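Local coordinates for protein cortical-lytic enzyme (Clostridium perfringens, PDB 5JIP) that is a muramidase of glycoside hydrolase family 25 involved in hydrolysing the peptidoglycan cortex during spore germination, probably through lysozyme-type cleavage, at residues A[18-23]-A[51-56]; A[40-45]-A[70-75]; A[110-115]-A[146-151]; A[203-208]-A[217-222]. All blocks are in the same frame, centred on the assembly; numbering follows the deposited sequence.

Contact 1. Residues A[18-23]-A[51-56]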
loop_
_atom_site.group_PDB
_atom_site.type_symbol
_atom_site.label_atom_id
_atom_site.label_comp_id
_atom_site.label_asym_id
_atom_site.label_seq_id
_atom_site.Cartn_x
_atom_site.Cartn_y
_atom_site.Cartn_z
ATOM N N ASP A 18 4.681 13.795 -25.259
ATOM C CA ASP A 18 3.600 13.010 -25.836
ATOM C C ASP A 18 3.482 13.353 -27.314
ATOM O O ASP A 18 3.761 14.486 -27.739
ATOM C CB ASP A 18 2.259 13.194 -25.097
ATOM C CG ASP A 18 1.814 14.641 -25.017
ATOM O OD1 ASP A 18 2.245 15.337 -24.075
ATOM O OD2 ASP A 18 1.026 15.069 -25.887
ATOM N N LEU A 19 3.109 12.333 -28.089
ATOM C CA LEU A 19 3.204 12.335 -29.549
ATOM C C LEU A 19 1.945 11.729 -30.155
ATOM O O LEU A 19 1.212 10.981 -29.500
ATOM C CB LEU A 19 4.414 11.518 -30.039
ATOM C CG LEU A 19 5.798 11.788 -29.447
ATOM C CD1 LEU A 19 6.782 10.696 -29.893
ATOM C CD2 LEU A 19 6.288 13.147 -29.854
ATOM N N ASN A 20 1.695 12.046 -31.422
ATOM C CA ASN A 20 0.640 11.376 -32.166
ATOM C C ASN A 20 1.018 11.385 -33.644
ATOM O O ASN A 20 2.147 11.716 -34.005
ATOM C CB ASN A 20 -0.727 12.010 -31.887
ATOM C CG ASN A 20 -0.810 13.475 -32.306
ATOM O OD1 ASN A 20 -0.116 13.939 -33.216
ATOM N ND2 ASN A 20 -1.652 14.212 -31.612
ATOM N N GLU A 21 0.075 10.989 -34.500
ATOM C CA GLU A 21 0.407 10.841 -35.916
ATOM C C GLU A 21 0.831 12.146 -36.583
ATOM O O GLU A 21 1.398 12.109 -37.689
ATOM C CB GLU A 21 -0.784 10.246 -36.649
ATOM C CG GLU A 21 -1.977 11.158 -36.763
ATOM C CD GLU A 21 -3.133 10.457 -37.430
ATOM O OE1 GLU A 21 -3.297 10.642 -38.668
ATOM O OE2 GLU A 21 -3.839 9.693 -36.734
ATOM N N PHE A 22 0.588 13.286 -35.948
ATOM C CA PHE A 22 0.963 14.576 -36.526
ATOM C C PHE A 22 2.320 15.046 -36.043
ATOM O O PHE A 22 2.805 16.088 -36.487
ATOM C CB PHE A 22 -0.140 15.620 -36.222
ATOM C CG PHE A 22 -1.510 15.131 -36.596
ATOM C CD1 PHE A 22 -1.804 14.841 -37.919
ATOM C CD2 PHE A 22 -2.498 14.927 -35.629
ATOM C CE1 PHE A 22 -3.034 14.364 -38.264
ATOM C CE2 PHE A 22 -3.719 14.440 -35.971
ATOM C CZ PHE A 22 -4.008 14.168 -37.287
ATOM N N SER A 23 2.955 14.291 -35.159
ATOM C CA SER A 23 4.303 14.619 -34.743
ATOM C C SER A 23 5.243 14.336 -35.904
ATOM O O SER A 23 5.164 13.272 -36.517
ATOM C CB SER A 23 4.687 13.770 -33.542
ATOM O OG SER A 23 3.801 14.013 -32.477
ATOM N N ARG A 51 -11.375 6.583 -34.382
ATOM C CA ARG A 51 -10.282 6.381 -35.327
ATOM C C ARG A 51 -9.028 5.956 -34.579
ATOM O O ARG A 51 -8.598 6.641 -33.648
ATOM C CB ARG A 51 -9.997 7.649 -36.115
ATOM C CG ARG A 51 -11.130 8.039 -37.033
ATOM C CD ARG A 51 -10.858 9.331 -37.745
ATOM N NE ARG A 51 -11.768 9.471 -38.885
ATOM C CZ ARG A 51 -11.690 10.435 -39.789
ATOM N NH1 ARG A 51 -10.741 11.373 -39.703
ATOM N NH2 ARG A 51 -12.571 10.457 -40.780
ATOM N N ILE A 52 -8.387 4.889 -35.050
ATOM C CA ILE A 52 -7.069 4.549 -34.543
ATOM C C ILE A 52 -6.087 5.580 -35.057
ATOM O O ILE A 52 -6.164 6.017 -36.215
ATOM C CB ILE A 52 -6.655 3.132 -34.977
ATOM C CG1 ILE A 52 -5.334 2.748 -34.316
ATOM C CG2 ILE A 52 -6.444 3.058 -36.483
ATOM C CD1 ILE A 52 -5.000 1.259 -34.436
ATOM N N ASP A 53 -5.192 6.028 -34.189
ATOM C CA ASP A 53 -4.154 6.944 -34.618
ATOM C C ASP A 53 -3.274 6.242 -35.653
ATOM O O ASP A 53 -2.921 5.071 -35.496
ATOM C CB ASP A 53 -3.331 7.417 -33.409
ATOM C CG ASP A 53 -2.159 8.294 -33.809
ATOM O OD1 ASP A 53 -1.153 7.747 -34.297
ATOM O OD2 ASP A 53 -2.231 9.536 -33.643
ATOM N N ASN A 54 -2.954 6.944 -36.742
ATOM C CA ASN A 54 -2.320 6.289 -37.887
ATOM C C ASN A 54 -0.841 5.973 -37.694
ATOM O O ASN A 54 -0.264 5.283 -38.550
ATOM C CB ASN A 54 -2.502 7.146 -39.132
ATOM C CG ASN A 54 -3.938 7.138 -39.609
ATOM O OD1 ASN A 54 -4.514 6.066 -39.819
ATOM N ND2 ASN A 54 -4.536 8.315 -39.728
ATOM N N LYS A 55 -0.207 6.467 -36.619
ATOM C CA LYS A 55 1.153 6.088 -36.277
ATOM C C LYS A 55 1.240 5.262 -34.997
ATOM O O LYS A 55 2.324 4.760 -34.678
ATOM C CB LYS A 55 2.038 7.341 -36.124
ATOM C CG LYS A 55 2.325 8.088 -37.438
ATOM C CD LYS A 55 3.321 7.330 -38.253
ATOM C CE LYS A 55 3.916 8.221 -39.319
ATOM N NZ LYS A 55 4.883 7.460 -40.168
ATOM N N PHE A 56 0.125 5.059 -34.285
ATOM C CA PHE A 56 0.193 4.378 -32.997
ATOM C C PHE A 56 0.878 3.015 -33.098
ATOM O O PHE A 56 1.815 2.722 -32.350
ATOM C CB PHE A 56 -1.203 4.238 -32.398
ATOM C CG PHE A 56 -1.225 3.394 -31.162
ATOM C CD1 PHE A 56 -0.417 3.725 -30.090
ATOM C CD2 PHE A 56 -2.024 2.274 -31.076
ATOM C CE1 PHE A 56 -0.380 2.948 -28.962
ATOM C CE2 PHE A 56 -2.008 1.490 -29.949
ATOM C CZ PHE A 56 -1.181 1.827 -28.877
HETATM O O HOH W 1 -6.452 9.054 -36.807
#
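Glu21 brings its carboxylate to Asn54, and the Glu21 carboxylate and the Asn54 amide are turned 70° against each other. Asn54 ND2 reaches the syn side of Glu21 OE1 at 2.8 Å, and Glu21 OE1 lies close to the plane of the Asn54 amide, whereas the backbone N of Asn54 comes to Glu21 OE2 at 2.9 Å. One residue therefore offers two donors to the two oxygens of one acid, one on the syn side, tilted somewhat from the carboxylate plane, and one well above it. The carboxylate of Asp53 stands almost perpendicular to that of Glu21, at 83°, and the syn lone pair of Asp53 OD2 receives Glu21 N at 2.9 Å. The ring of Phe22 takes Glu21 CG over the centre of one face, 3.5 Å above the plane. Glu21 reaches this place with CG set between its backbone N and carbonyl carbon (chi1 69°) and the chain extended beyond. The methylene CG of Lys55 packs against Glu21 CA at 3.7 Å. A water lies within bonding distance of Glu21 OE2 and Ile52 O and can donate to either. Each segment is also braced internally: Asn20 OD1 accepts from Phe22 N in an Asx turn, and Asp53 OD1 caps Lys55 N. Asp53 OD2 and Glu21 OE2 lie 3.5 Å apart, a repulsion that Arg41 should relieve, since it forms salt bridges with both. Strands 15-19 and 51-52 both pair with strand 38-44, while Ile52 and Phe56 pack on helix 83-100.

Contact 2. Residues A[40-45]-A[70-75]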
loop_
_atom_site.group_PDB
_atom_site.type_symbol
_atom_site.label_atom_id
_atom_site.label_comp_id
_atom_site.label_asym_id
_atom_site.label_seq_id
_atom_site.Cartn_x
_atom_site.Cartn_y
_atom_site.Cartn_z
ATOM N N LEU A 40 1.794 8.218 -26.403
ATOM C CA LEU A 40 1.307 8.198 -27.779
ATOM C C LEU A 40 -0.214 8.272 -27.787
ATOM O O LEU A 40 -0.877 7.711 -26.915
ATOM C CB LEU A 40 1.697 6.903 -28.503
ATOM C CG LEU A 40 3.167 6.454 -28.392
ATOM C CD1 LEU A 40 3.316 5.030 -28.955
ATOM C CD2 LEU A 40 4.064 7.457 -29.088
ATOM N N ARG A 41 -0.773 8.936 -28.786
ATOM C CA ARG A 41 -2.193 8.749 -29.048
ATOM C C ARG A 41 -2.425 7.356 -29.605
ATOM O O ARG A 41 -1.825 6.959 -30.613
ATOM C CB ARG A 41 -2.735 9.796 -30.025
ATOM C CG ARG A 41 -4.261 9.644 -30.231
ATOM C CD ARG A 41 -4.888 10.836 -30.970
ATOM N NE ARG A 41 -4.558 10.836 -32.390
ATOM C CZ ARG A 41 -5.174 11.593 -33.296
ATOM N NH1 ARG A 41 -6.120 12.441 -32.909
ATOM N NH2 ARG A 41 -4.843 11.491 -34.581
ATOM N N ALA A 42 -3.312 6.624 -28.961
ATOM C CA ALA A 42 -3.782 5.348 -29.484
ATOM C C ALA A 42 -4.967 5.548 -30.398
ATOM O O ALA A 42 -5.014 4.965 -31.485
ATOM C CB ALA A 42 -4.174 4.403 -28.358
ATOM N N SER A 43 -5.943 6.335 -29.949
ATOM C CA SER A 43 -7.242 6.410 -30.607
ATOM C C SER A 43 -7.895 7.720 -30.221
ATOM O O SER A 43 -7.421 8.450 -29.348
ATOM C CB SER A 43 -8.156 5.244 -30.219
ATOM O OG SER A 43 -8.291 5.147 -28.793
ATOM N N GLY A 44 -9.011 7.995 -30.872
ATOM C CA GLY A 44 -9.741 9.211 -30.594
ATOM C C GLY A 44 -11.067 9.213 -31.310
ATOM O O GLY A 44 -11.232 8.577 -32.350
ATOM N N SER A 45 -12.026 9.905 -30.709
ATOM C CA SER A 45 -13.372 10.044 -31.234
ATOM C C SER A 45 -13.692 11.506 -31.538
ATOM O O SER A 45 -14.867 11.850 -31.742
ATOM C CB SER A 45 -14.359 9.448 -30.224
ATOM O OG SER A 45 -14.110 8.050 -30.021
ATOM N N CYS A 70 6.432 3.254 -22.440
ATOM C CA CYS A 70 5.495 3.729 -23.438
ATOM C C CYS A 70 4.063 3.573 -22.947
ATOM O O CYS A 70 3.688 2.528 -22.412
ATOM C CB CYS A 70 5.715 2.961 -24.745
ATOM S SG CYS A 70 4.706 3.559 -26.119
ATOM N N GLY A 71 3.257 4.615 -23.125
ATOM C CA GLY A 71 1.848 4.540 -22.804
ATOM C C GLY A 71 1.047 5.228 -23.892
ATOM O O GLY A 71 1.619 5.849 -24.788
ATOM N N ALA A 72 -0.282 5.130 -23.796
ATOM C CA ALA A 72 -1.092 5.747 -24.844
ATOM C C ALA A 72 -2.389 6.311 -24.295
ATOM O O ALA A 72 -2.899 5.884 -23.249
ATOM C CB ALA A 72 -1.385 4.743 -25.949
ATOM N N TYR A 73 -2.961 7.236 -25.068
ATOM C CA TYR A 73 -4.178 7.907 -24.672
ATOM C C TYR A 73 -5.255 7.778 -25.741
ATOM O O TYR A 73 -4.982 7.502 -26.923
ATOM C CB TYR A 73 -3.929 9.384 -24.354
ATOM C CG TYR A 73 -3.464 10.265 -25.481
ATOM C CD1 TYR A 73 -4.365 10.810 -26.398
ATOM C CD2 TYR A 73 -2.129 10.602 -25.603
ATOM C CE1 TYR A 73 -3.932 11.621 -27.412
ATOM C CE2 TYR A 73 -1.685 11.424 -26.628
ATOM C CZ TYR A 73 -2.590 11.926 -27.522
ATOM O OH TYR A 73 -2.130 12.732 -28.534
ATOM N N HIS A 74 -6.487 7.942 -25.274
ATOM C CA HIS A 74 -7.683 8.053 -26.099
ATOM C C HIS A 74 -8.254 9.465 -26.001
ATOM O O HIS A 74 -8.511 9.958 -24.895
ATOM C CB HIS A 74 -8.749 7.046 -25.654
ATOM C CG HIS A 74 -10.068 7.237 -26.335
ATOM N ND1 HIS A 74 -10.277 6.898 -27.652
ATOM C CD2 HIS A 74 -11.244 7.743 -25.884
ATOM C CE1 HIS A 74 -11.533 7.170 -27.977
ATOM N NE2 HIS A 74 -12.137 7.692 -26.924
ATOM N N PHE A 75 -8.521 10.092 -27.148
ATOM C CA PHE A 75 -9.160 11.405 -27.151
ATOM C C PHE A 75 -10.663 11.208 -27.022
ATOM O O PHE A 75 -11.319 10.660 -27.919
ATOM C CB PHE A 75 -8.820 12.212 -28.401
ATOM C CG PHE A 75 -9.395 13.589 -28.372
ATOM C CD1 PHE A 75 -10.685 13.833 -28.809
ATOM C CD2 PHE A 75 -8.650 14.637 -27.883
ATOM C CE1 PHE A 75 -11.222 15.105 -28.759
ATOM C CE2 PHE A 75 -9.182 15.915 -27.819
ATOM C CZ PHE A 75 -10.455 16.148 -28.278
#
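Arg41 and Tyr73, paired across two parallel strands, pack closely on one face of the sheet. Arg41 CA sits over the centre of the Tyr73 ring, 3.6 Å from its centroid in a CH-pi contact, and Arg41 CB comes within 3.3 Å of Tyr73 CZ. A chi1 of 64° folds the Tyr73 ring back against Arg41. On the other face Ser43 OG meets His74 ND1 at 2.9 Å, near the plane of the imidazole, in a hydrogen bond whose direction is open. Ser45 OG approaches the edge of the same ring, 3.4 Å from His74 CE1. Toward the start of the strands, Leu40 CD1 touches Cys70 SG at 3.5 Å, and the methyls of Ala42 and Ala72 meet.

The backbone sets these pairs. Ala42 N donates to Tyr73 O at 2.8 Å, and Ser43 N adds a weak second bond to the same oxygen, at the beta bulge that shifts the register by one residue; beyond it Phe75 N binds Ser43 O. In the second shell, Gln88 holds His74 NE2, and the guanidinium of Arg41 turns away from Tyr73 to salt bridges with Asp53 and Glu21. The parallel strands are joined by a crossover through helix 56-66, with the short strand 51-52 inserted before the helix; that helix also covers Leu40, Cys70 and Ala72. Such beta-alpha-beta crossovers are the repeating element of the TIM-barrel-like fold of family 25 hydrolases.

Contact 3. Residues A[110-115]-A[146-151]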
loop_
_atom_site.group_PDB
_atom_site.type_symbol
_atom_site.label_atom_id
_atom_site.label_comp_id
_atom_site.label_asym_id
_atom_site.label_seq_id
_atom_site.Cartn_x
_atom_site.Cartn_y
_atom_site.Cartn_z
ATOM N N PRO A 110 -2.579 3.806 -19.012
ATOM C CA PRO A 110 -3.466 4.252 -20.084
ATOM C C PRO A 110 -4.145 5.550 -19.678
ATOM O O PRO A 110 -4.407 5.782 -18.498
ATOM C CB PRO A 110 -4.469 3.096 -20.224
ATOM C CG PRO A 110 -3.797 1.925 -19.574
ATOM C CD PRO A 110 -2.985 2.503 -18.465
ATOM N N VAL A 111 -4.392 6.425 -20.657
ATOM C CA VAL A 111 -4.870 7.773 -20.381
ATOM C C VAL A 111 -6.161 8.050 -21.155
ATOM O O VAL A 111 -6.262 7.743 -22.353
ATOM C CB VAL A 111 -3.791 8.815 -20.731
ATOM C CG1 VAL A 111 -4.349 10.222 -20.846
ATOM C CG2 VAL A 111 -2.689 8.792 -19.697
ATOM N N LEU A 112 -7.138 8.646 -20.455
ATOM C CA LEU A 112 -8.297 9.292 -21.062
ATOM C C LEU A 112 -8.034 10.790 -21.178
ATOM O O LEU A 112 -7.819 11.475 -20.175
ATOM C CB LEU A 112 -9.559 9.024 -20.243
ATOM C CG LEU A 112 -10.860 9.631 -20.766
ATOM C CD1 LEU A 112 -11.291 8.914 -22.021
ATOM C CD2 LEU A 112 -11.915 9.497 -19.681
ATOM N N ASP A 113 -8.040 11.277 -22.409
ATOM C CA ASP A 113 -7.722 12.660 -22.759
ATOM C C ASP A 113 -9.037 13.390 -22.995
ATOM O O ASP A 113 -9.724 13.127 -23.986
ATOM C CB ASP A 113 -6.812 12.638 -23.993
ATOM C CG ASP A 113 -6.644 14.000 -24.684
ATOM O OD1 ASP A 113 -7.120 15.042 -24.181
ATOM O OD2 ASP A 113 -5.976 13.997 -25.750
ATOM N N VAL A 114 -9.397 14.289 -22.073
ATOM C CA VAL A 114 -10.680 14.986 -22.091
ATOM C C VAL A 114 -10.402 16.467 -22.296
ATOM O O VAL A 114 -9.798 17.130 -21.439
ATOM C CB VAL A 114 -11.493 14.749 -20.810
ATOM C CG1 VAL A 114 -12.832 15.493 -20.879
ATOM C CG2 VAL A 114 -11.708 13.278 -20.597
ATOM N N GLU A 115 -10.832 16.975 -23.433
ATOM C CA GLU A 115 -10.619 18.363 -23.814
ATOM C C GLU A 115 -11.870 18.965 -24.429
ATOM O O GLU A 115 -11.817 20.100 -24.901
ATOM C CB GLU A 115 -9.458 18.487 -24.828
ATOM C CG GLU A 115 -8.111 18.139 -24.283
ATOM C CD GLU A 115 -7.072 18.053 -25.389
ATOM O OE1 GLU A 115 -6.966 19.025 -26.180
ATOM O OE2 GLU A 115 -6.389 17.011 -25.472
ATOM N N LEU A 146 -6.557 3.842 -14.820
ATOM C CA LEU A 146 -6.705 4.834 -15.871
ATOM C C LEU A 146 -6.317 6.217 -15.354
ATOM O O LEU A 146 -6.852 6.678 -14.341
ATOM C CB LEU A 146 -8.157 4.846 -16.361
ATOM C CG LEU A 146 -8.495 5.817 -17.489
ATOM C CD1 LEU A 146 -7.791 5.387 -18.776
ATOM C CD2 LEU A 146 -9.993 5.899 -17.694
ATOM N N MET A 147 -5.396 6.879 -16.048
ATOM C CA MET A 147 -5.035 8.268 -15.747
ATOM C C MET A 147 -5.882 9.220 -16.587
ATOM O O MET A 147 -6.213 8.912 -17.733
ATOM C CB MET A 147 -3.538 8.516 -15.996
ATOM C CG MET A 147 -3.102 9.977 -15.830
ATOM S SD MET A 147 -1.388 10.188 -15.306
ATOM C CE MET A 147 -0.523 9.677 -16.772
ATOM N N LEU A 148 -6.277 10.346 -15.978
ATOM C CA LEU A 148 -7.031 11.405 -16.650
ATOM C C LEU A 148 -6.101 12.534 -17.070
ATOM O O LEU A 148 -5.325 13.053 -16.256
ATOM C CB LEU A 148 -8.134 11.966 -15.747
ATOM C CG LEU A 148 -8.968 13.097 -16.390
ATOM C CD1 LEU A 148 -9.788 12.520 -17.479
ATOM C CD2 LEU A 148 -9.832 13.775 -15.327
ATOM N N TYR A 149 -6.146 12.881 -18.356
ATOM C CA TYR A 149 -5.519 14.088 -18.856
ATOM C C TYR A 149 -6.579 15.152 -19.111
ATOM O O TYR A 149 -7.587 14.886 -19.783
ATOM C CB TYR A 149 -4.745 13.847 -20.153
ATOM C CG TYR A 149 -4.324 15.145 -20.821
ATOM C CD1 TYR A 149 -5.221 15.883 -21.595
ATOM C CD2 TYR A 149 -3.023 15.620 -20.712
ATOM C CE1 TYR A 149 -4.860 17.066 -22.190
ATOM C CE2 TYR A 149 -2.642 16.823 -21.352
ATOM C CZ TYR A 149 -3.577 17.532 -22.086
ATOM O OH TYR A 149 -3.254 18.706 -22.720
ATOM N N THR A 150 -6.330 16.360 -18.615
ATOM C CA THR A 150 -7.165 17.496 -18.939
ATOM C C THR A 150 -6.374 18.748 -18.613
ATOM O O THR A 150 -5.350 18.692 -17.942
ATOM C CB THR A 150 -8.508 17.431 -18.177
ATOM O OG1 THR A 150 -9.411 18.396 -18.723
ATOM C CG2 THR A 150 -8.325 17.715 -16.743
ATOM N N GLY A 151 -6.886 19.898 -19.078
ATOM C CA GLY A 151 -6.247 21.171 -18.840
ATOM C C GLY A 151 -6.826 21.926 -17.647
ATOM O O GLY A 151 -7.976 21.731 -17.260
#
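Val111 carries the apolar centre on one face of this parallel strand pair, its CG2 lying 3.7 Å from Met147 CE and its CG1 3.7 Å from Tyr149 CB. Val111 and Met147 run side by side; Met147 curls its methyl back by a bend at chi3 (70°). Around Leu112 and Leu148 on the reverse face, Val114 CG2 and Leu146 CD2 add to the packing. Helix 124-142 covers Leu112 and Leu146 and completes the beta-alpha-beta unit of strands 111-113 and 147-151. Backbone bonds alternate across the pair, closing with Val114 N to Tyr149 O, nearly straight at 176°. Thr150 OG1 then donates to Val114 O at 3.0 Å.

Toward the end of strand 111-113 the contact turns acidic. The Asp113 carboxylate lies beside the Tyr149 ring, planes 74° apart, with Asp113 OD1 3.3 Å from Tyr149 CD1, and Glu115 OE2 is 3.6 Å from Tyr149 CE1. Gln203 OE1 accepts from Tyr149 OH, fixing the ring from its far end. Asp113 OD2 and Glu115 OE2 both hydrogen-bond N4 of a bound MES, probably from the crystallisation liquor. The chemistry therefore passes from buried hydrocarbon to two acids beside a tyrosine, an end of the strand pair that receives an amine here and is consistent with a polar pocket.

Contact 4. Residues A[203-208]-A[217-222]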
loop_
_atom_site.group_PDB
_atom_site.type_symbol
_atom_site.label_atom_id
_atom_site.label_comp_id
_atom_site.label_asym_id
_atom_site.label_seq_id
_atom_site.Cartn_x
_atom_site.Cartn_y
_atom_site.Cartn_z
ATOM N N GLN A 203 1.810 18.645 -18.073
ATOM C CA GLN A 203 2.139 19.076 -19.426
ATOM C C GLN A 203 2.333 20.585 -19.375
ATOM O O GLN A 203 1.365 21.329 -19.173
ATOM C CB GLN A 203 1.028 18.716 -20.400
ATOM C CG GLN A 203 1.433 18.855 -21.856
ATOM C CD GLN A 203 0.271 18.546 -22.745
ATOM O OE1 GLN A 203 -0.683 19.310 -22.815
ATOM N NE2 GLN A 203 0.338 17.406 -23.431
ATOM N N PHE A 204 3.587 21.027 -19.462
ATOM C CA PHE A 204 3.901 22.437 -19.263
ATOM C C PHE A 204 4.067 23.207 -20.566
ATOM O O PHE A 204 4.125 24.439 -20.536
ATOM C CB PHE A 204 5.158 22.591 -18.382
ATOM C CG PHE A 204 6.413 22.023 -18.991
ATOM C CD1 PHE A 204 6.759 20.691 -18.771
ATOM C CD2 PHE A 204 7.232 22.804 -19.783
ATOM C CE1 PHE A 204 7.895 20.150 -19.333
ATOM C CE2 PHE A 204 8.376 22.263 -20.362
ATOM C CZ PHE A 204 8.699 20.932 -20.144
ATOM N N THR A 205 4.111 22.532 -21.715
ATOM C CA THR A 205 4.138 23.252 -22.974
ATOM C C THR A 205 3.579 22.360 -24.062
ATOM O O THR A 205 3.623 21.132 -23.958
ATOM C CB THR A 205 5.558 23.692 -23.341
ATOM O OG1 THR A 205 5.515 24.457 -24.538
ATOM C CG2 THR A 205 6.444 22.497 -23.550
ATOM N N ASP A 206 3.062 23.004 -25.101
ATOM C CA ASP A 206 2.707 22.358 -26.352
ATOM C C ASP A 206 3.660 22.742 -27.475
ATOM O O ASP A 206 3.451 22.322 -28.616
ATOM C CB ASP A 206 1.280 22.715 -26.756
ATOM C CG ASP A 206 1.064 24.220 -26.914
ATOM O OD1 ASP A 206 1.883 24.997 -26.433
ATOM O OD2 ASP A 206 0.039 24.618 -27.491
ATOM N N GLU A 207 4.704 23.502 -27.168
ATOM C CA GLU A 207 5.584 24.093 -28.167
ATOM C C GLU A 207 7.027 23.888 -27.790
ATOM O O GLU A 207 7.886 24.736 -28.049
ATOM C CB GLU A 207 5.312 25.584 -28.320
ATOM C CG GLU A 207 3.969 25.903 -28.818
ATOM C CD GLU A 207 3.797 27.379 -29.087
ATOM O OE1 GLU A 207 4.407 28.205 -28.372
ATOM O OE2 GLU A 207 3.061 27.691 -30.039
ATOM N N GLY A 208 7.339 22.750 -27.206
ATOM C CA GLY A 208 8.675 22.526 -26.735
ATOM C C GLY A 208 9.622 22.132 -27.851
ATOM O O GLY A 208 9.220 21.751 -28.949
ATOM N N VAL A 217 6.692 20.291 -29.711
ATOM C CA VAL A 217 6.206 19.050 -29.139
ATOM C C VAL A 217 5.660 19.308 -27.731
ATOM O O VAL A 217 6.119 20.213 -27.025
ATOM C CB VAL A 217 7.348 17.992 -29.161
ATOM C CG1 VAL A 217 8.530 18.440 -28.292
ATOM C CG2 VAL A 217 6.845 16.622 -28.738
ATOM N N ASP A 218 4.646 18.530 -27.355
ATOM C CA ASP A 218 4.133 18.517 -25.983
ATOM C C ASP A 218 5.175 17.908 -25.057
ATOM O O ASP A 218 5.666 16.807 -25.313
ATOM C CB ASP A 218 2.850 17.687 -25.863
ATOM C CG ASP A 218 1.669 18.226 -26.642
ATOM O OD1 ASP A 218 1.685 19.392 -27.098
ATOM O OD2 ASP A 218 0.679 17.461 -26.768
ATOM N N LEU A 219 5.515 18.607 -23.984
ATOM C CA LEU A 219 6.482 18.103 -23.016
ATOM C C LEU A 219 5.874 18.064 -21.616
ATOM O O LEU A 219 5.025 18.890 -21.254
ATOM C CB LEU A 219 7.736 18.944 -22.994
ATOM C CG LEU A 219 8.523 18.972 -24.323
ATOM C CD1 LEU A 219 9.680 19.932 -24.196
ATOM C CD2 LEU A 219 8.977 17.555 -24.731
ATOM N N ASN A 220 6.358 17.118 -20.817
ATOM C CA ASN A 220 5.706 16.759 -19.562
ATOM C C ASN A 220 6.724 16.476 -18.476
ATOM O O ASN A 220 7.750 15.826 -18.717
ATOM C CB ASN A 220 4.853 15.498 -19.713
ATOM C CG ASN A 220 3.832 15.610 -20.822
ATOM O OD1 ASN A 220 2.794 16.230 -20.649
ATOM N ND2 ASN A 220 4.095 14.951 -21.947
ATOM N N TRP A 221 6.408 16.935 -17.272
ATOM C CA TRP A 221 7.055 16.456 -16.065
ATOM C C TRP A 221 6.237 15.323 -15.462
ATOM O O TRP A 221 4.999 15.369 -15.435
ATOM C CB TRP A 221 7.211 17.572 -15.023
ATOM C CG TRP A 221 7.987 18.757 -15.491
ATOM C CD1 TRP A 221 7.510 20.018 -15.663
ATOM C CD2 TRP A 221 9.379 18.792 -15.865
ATOM N NE1 TRP A 221 8.507 20.848 -16.102
ATOM C CE2 TRP A 221 9.666 20.124 -16.251
ATOM C CE3 TRP A 221 10.403 17.843 -15.891
ATOM C CZ2 TRP A 221 10.933 20.527 -16.654
ATOM C CZ3 TRP A 221 11.675 18.235 -16.321
ATOM C CH2 TRP A 221 11.929 19.573 -16.684
ATOM N N GLY A 222 6.943 14.322 -14.954
ATOM C CA GLY A 222 6.323 13.189 -14.317
ATOM C C GLY A 222 6.774 13.000 -12.879
ATOM O O GLY A 222 7.463 13.842 -12.289
#
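Phe204 and Trp221 stack with their planes only 19° apart, an offset arrangement in which the phenyl ring lies against the five-membered ring of the indole, centroids 4.2 Å apart. The phenyl edge atom Phe204 CE1 sits 3.3 Å above the indole plane, toward its rim, and Trp221 NE1 lies over a face of the phenyl. Phe204 CZ also rests against Leu219 CB at 3.6 Å. Thr205 points the same way as Leu219, its CG2 packed 3.8 Å from Leu219 CB, and Leu219 CD1 extends to Gly208 CA. The other face is polar: Gln203 and Asn220 run alongside each other, amide planes 30° apart, and Gln203 NE2 and Asn220 ND2 both donate to Asp18 OD1. Gln203 OE1 is bonded to Tyr180 OH, and Asn220 OD1 to Trp176 NE1.

Two beta bulges interrupt the antiparallel ladder, yet Gly208 and Val217 exchange a pair of backbone bonds, with Gly208 N to Val217 O at 2.8 Å. Thr205 OG1 accepts Glu207 N in an ST turn as the chain rounds the corner. This hairpin of strands 201-208 and 217-221 lies between strand 175-178, whose Trp176 and Ala178 touch Gln203, and strand 15-19, on which Val217 and Leu219 pack.

Overall arrangement
All four contacts belong to one curled mixed sheet, the barrel-like core of the glycoside hydrolase domain. Contacts 1 and 2 interleave along the chain, with centres 8 Å apart, and meet through strand 38-44. Contact 3 follows later and adjoins contact 2, 9 Å away between centres, through the neighbouring strands 70-75 and 111-113. Contact 4 comes last, yet its strand 217-221 pairs with strand 15-19 of contact 1, so the late hairpin joins the beginning of the domain. Tyr149 of contact 3 also reaches Gln203 of contact 4. Bound MES, probably from the crystallisation liquor, lies about 3 Å from a side chain of each contact, consistent with a pocket that all four border.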